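Local coordinates for protein glcnac-alpha-1,4-gal-releasing endo-beta-galactosidase (Clostridium perfringens, PDB 1UPS) that probably hydrolyses O-glycosyl bonds as a family 16 endo-beta-galactosidase that releases GlcNAc-alpha-1,4-Gal, and binds a calcium ion, at residues A[64-69]-A[80-85]. Numbering follows the deposited sequence.
Sequences KANYRF and EDQKPW
Asn66 and Gln82 meet amide to amide, and a single hydrogen bond joins the two segments: Asn66 ND2 donates to Gln82 OE1 over 2.9 Å, with an N-H...O angle of 161°. The acceptor lies almost exactly in the plane of the asparagine amide, and the bond is only mildly bent. On the glutamine side the donor stands above the carbonyl plane instead of on a lone pair, and the two amide planes are steeply inclined, 75° apart. With CG anti to the backbone N (chi1 -174°) and the chain extended beyond it, Gln82 reaches out to meet Asn66, the two side chains coming from opposite directions across the 8.7 Å between their CA atoms.

The steep approach to the carbonyl also brings Asn66 ND2 within 3.4 Å of Gln82 CD. No other residue pair of the two segments comes within 4.5 Å, and they bury 99 Å² in all.

Bonds beyond the two segments anchor both partners. Asn66 pairs backbone to backbone with Tyr77 in the antiparallel hairpin of strands 66-70 and 73-78, while the backbone carbonyl of Gln82 receives the side-chain NH2 of Arg94. Gln82 OE1 also accepts the backbone N-H of Thr79, at the exit of strand 73-78.

Two N-H groups thus converge on one carbonyl oxygen, which ties the loop after the hairpin back to its first strand at the surface of the GH16 domain, away from the calcium site, by a single side-chain hydrogen bond between uncharged amides, with almost no apolar packing.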
loop_
_atom_site.group_PDB
_atom_site.type_symbol
_atom_site.label_atom_id
_atom_site.label_comp_id
_atom_site.label_asym_id
_atom_site.label_seq_id
_atom_site.Cartn_x
_atom_site.Cartn_y
_atom_site.Cartn_z
ATOM N N LYS A 64 0.805 17.918 -21.286
ATOM C CA LYS A 64 2.200 17.454 -21.443
ATOM C C LYS A 64 3.069 17.728 -20.204
ATOM O O LYS A 64 2.995 18.808 -19.609
ATOM C CB LYS A 64 2.856 18.070 -22.688
ATOM C CG LYS A 64 4.166 17.342 -23.089
ATOM C CD LYS A 64 4.553 17.540 -24.546
ATOM C CE LYS A 64 5.798 16.700 -24.902
ATOM N NZ LYS A 64 5.461 15.399 -25.598
ATOM N N ALA A 65 3.916 16.755 -19.862
ATOM C CA ALA A 65 4.801 16.837 -18.706
ATOM C C ALA A 65 6.055 17.626 -19.020
ATOM O O ALA A 65 6.506 17.653 -20.172
ATOM C CB ALA A 65 5.200 15.436 -18.248
ATOM N N ASN A 66 6.614 18.260 -17.990
ATOM C CA ASN A 66 7.990 18.724 -18.049
ATOM C C ASN A 66 8.851 17.816 -17.208
ATOM O O ASN A 66 8.436 17.381 -16.149
ATOM C CB ASN A 66 8.113 20.178 -17.613
ATOM C CG ASN A 66 7.442 21.109 -18.602
ATOM O OD1 ASN A 66 7.758 21.100 -19.811
ATOM N ND2 ASN A 66 6.491 21.899 -18.111
ATOM N N TYR A 67 10.037 17.503 -17.718
ATOM C CA TYR A 67 10.943 16.584 -17.023
ATOM C C TYR A 67 12.337 16.665 -17.660
ATOM O O TYR A 67 12.500 17.207 -18.774
ATOM C CB TYR A 67 10.423 15.127 -17.066
ATOM C CG TYR A 67 10.256 14.584 -18.478
ATOM C CD1 TYR A 67 9.078 14.829 -19.202
ATOM C CD2 TYR A 67 11.275 13.860 -19.104
ATOM C CE1 TYR A 67 8.915 14.364 -20.504
ATOM C CE2 TYR A 67 11.128 13.386 -20.435
ATOM C CZ TYR A 67 9.935 13.641 -21.115
ATOM O OH TYR A 67 9.763 13.203 -22.413
ATOM N N ARG A 68 13.330 16.170 -16.923
ATOM C CA ARG A 68 14.693 15.977 -17.425
ATOM C C ARG A 68 15.225 14.704 -16.779
ATOM O O ARG A 68 14.549 14.093 -15.936
ATOM C CB ARG A 68 15.606 17.173 -17.099
ATOM C CG ARG A 68 15.825 17.484 -15.617
ATOM C CD ARG A 68 16.502 18.854 -15.319
ATOM N NE ARG A 68 16.933 18.950 -13.922
ATOM C CZ ARG A 68 16.239 19.500 -12.928
ATOM N NH1 ARG A 68 16.738 19.498 -11.698
ATOM N NH2 ARG A 68 15.050 20.050 -13.138
ATOM N N PHE A 69 16.413 14.294 -17.200
ATOM C CA PHE A 69 17.111 13.192 -16.543
ATOM C C PHE A 69 18.370 13.765 -15.934
ATOM O O PHE A 69 19.078 14.517 -16.603
ATOM C CB PHE A 69 17.434 12.094 -17.558
ATOM C CG PHE A 69 16.204 11.395 -18.072
ATOM C CD1 PHE A 69 15.740 10.231 -17.454
ATOM C CD2 PHE A 69 15.491 11.923 -19.152
ATOM C CE1 PHE A 69 14.566 9.592 -17.902
ATOM C CE2 PHE A 69 14.322 11.294 -19.610
ATOM C CZ PHE A 69 13.875 10.126 -18.985
ATOM N N GLU A 80 7.457 27.483 -12.472
ATOM C CA GLU A 80 6.641 28.562 -11.915
ATOM C C GLU A 80 5.621 29.086 -12.930
ATOM O O GLU A 80 4.537 29.523 -12.542
ATOM C CB GLU A 80 7.531 29.707 -11.426
ATOM C CG GLU A 80 6.784 30.745 -10.590
ATOM C CD GLU A 80 7.694 31.804 -9.972
ATOM O OE1 GLU A 80 8.945 31.619 -9.920
ATOM O OE2 GLU A 80 7.144 32.837 -9.526
ATOM N N ASP A 81 5.971 29.043 -14.215
ATOM C CA ASP A 81 5.078 29.515 -15.276
ATOM C C ASP A 81 4.321 28.399 -16.010
ATOM O O ASP A 81 3.684 28.637 -17.055
ATOM C CB ASP A 81 5.828 30.449 -16.253
ATOM C CG ASP A 81 7.038 29.782 -16.920
ATOM O OD1 ASP A 81 7.409 28.627 -16.568
ATOM O OD2 ASP A 81 7.687 30.360 -17.813
ATOM N N GLN A 82 4.374 27.180 -15.471
ATOM C CA GLN A 82 3.653 26.059 -16.080
ATOM C C GLN A 82 2.140 26.302 -16.031
ATOM O O GLN A 82 1.634 26.849 -15.044
ATOM C CB GLN A 82 4.034 24.744 -15.377
ATOM C CG GLN A 82 3.458 23.490 -16.015
ATOM C CD GLN A 82 4.199 22.247 -15.589
ATOM O OE1 GLN A 82 5.430 22.281 -15.434
ATOM N NE2 GLN A 82 3.469 21.146 -15.418
ATOM N N LYS A 83 1.424 25.926 -17.095
ATOM C CA LYS A 83 -0.043 26.120 -17.110
ATOM C C LYS A 83 -0.775 24.924 -16.524
ATOM O O LYS A 83 -0.213 23.823 -16.487
ATOM C CB LYS A 83 -0.532 26.372 -18.537
ATOM C CG LYS A 83 0.093 27.615 -19.157
ATOM C CD LYS A 83 -0.680 27.995 -20.427
ATOM C CE LYS A 83 -0.565 29.475 -20.743
ATOM N NZ LYS A 83 0.833 29.839 -21.122
ATOM N N PRO A 84 -2.031 25.100 -16.083
ATOM C CA PRO A 84 -2.807 23.946 -15.592
ATOM C C PRO A 84 -2.885 22.825 -16.632
ATOM O O PRO A 84 -2.951 23.139 -17.838
ATOM C CB PRO A 84 -4.209 24.526 -15.320
ATOM C CG PRO A 84 -3.973 26.021 -15.095
ATOM C CD PRO A 84 -2.760 26.378 -15.960
ATOM N N TRP A 85 -2.907 21.562 -16.185
ATOM C CA TRP A 85 -2.844 20.437 -17.124
ATOM C C TRP A 85 -4.151 20.252 -17.914
ATOM O O TRP A 85 -4.124 19.822 -19.064
ATOM C CB TRP A 85 -2.402 19.139 -16.423
ATOM C CG TRP A 85 -3.466 18.526 -15.591
ATOM C CD1 TRP A 85 -3.792 18.845 -14.293
ATOM C CD2 TRP A 85 -4.370 17.488 -15.988
ATOM N NE1 TRP A 85 -4.845 18.067 -13.866
ATOM C CE2 TRP A 85 -5.217 17.221 -14.883
ATOM C CE3 TRP A 85 -4.530 16.729 -17.160
ATOM C CZ2 TRP A 85 -6.220 16.241 -14.915
ATOM C CZ3 TRP A 85 -5.530 15.752 -17.195
ATOM C CH2 TRP A 85 -6.369 15.529 -16.077
#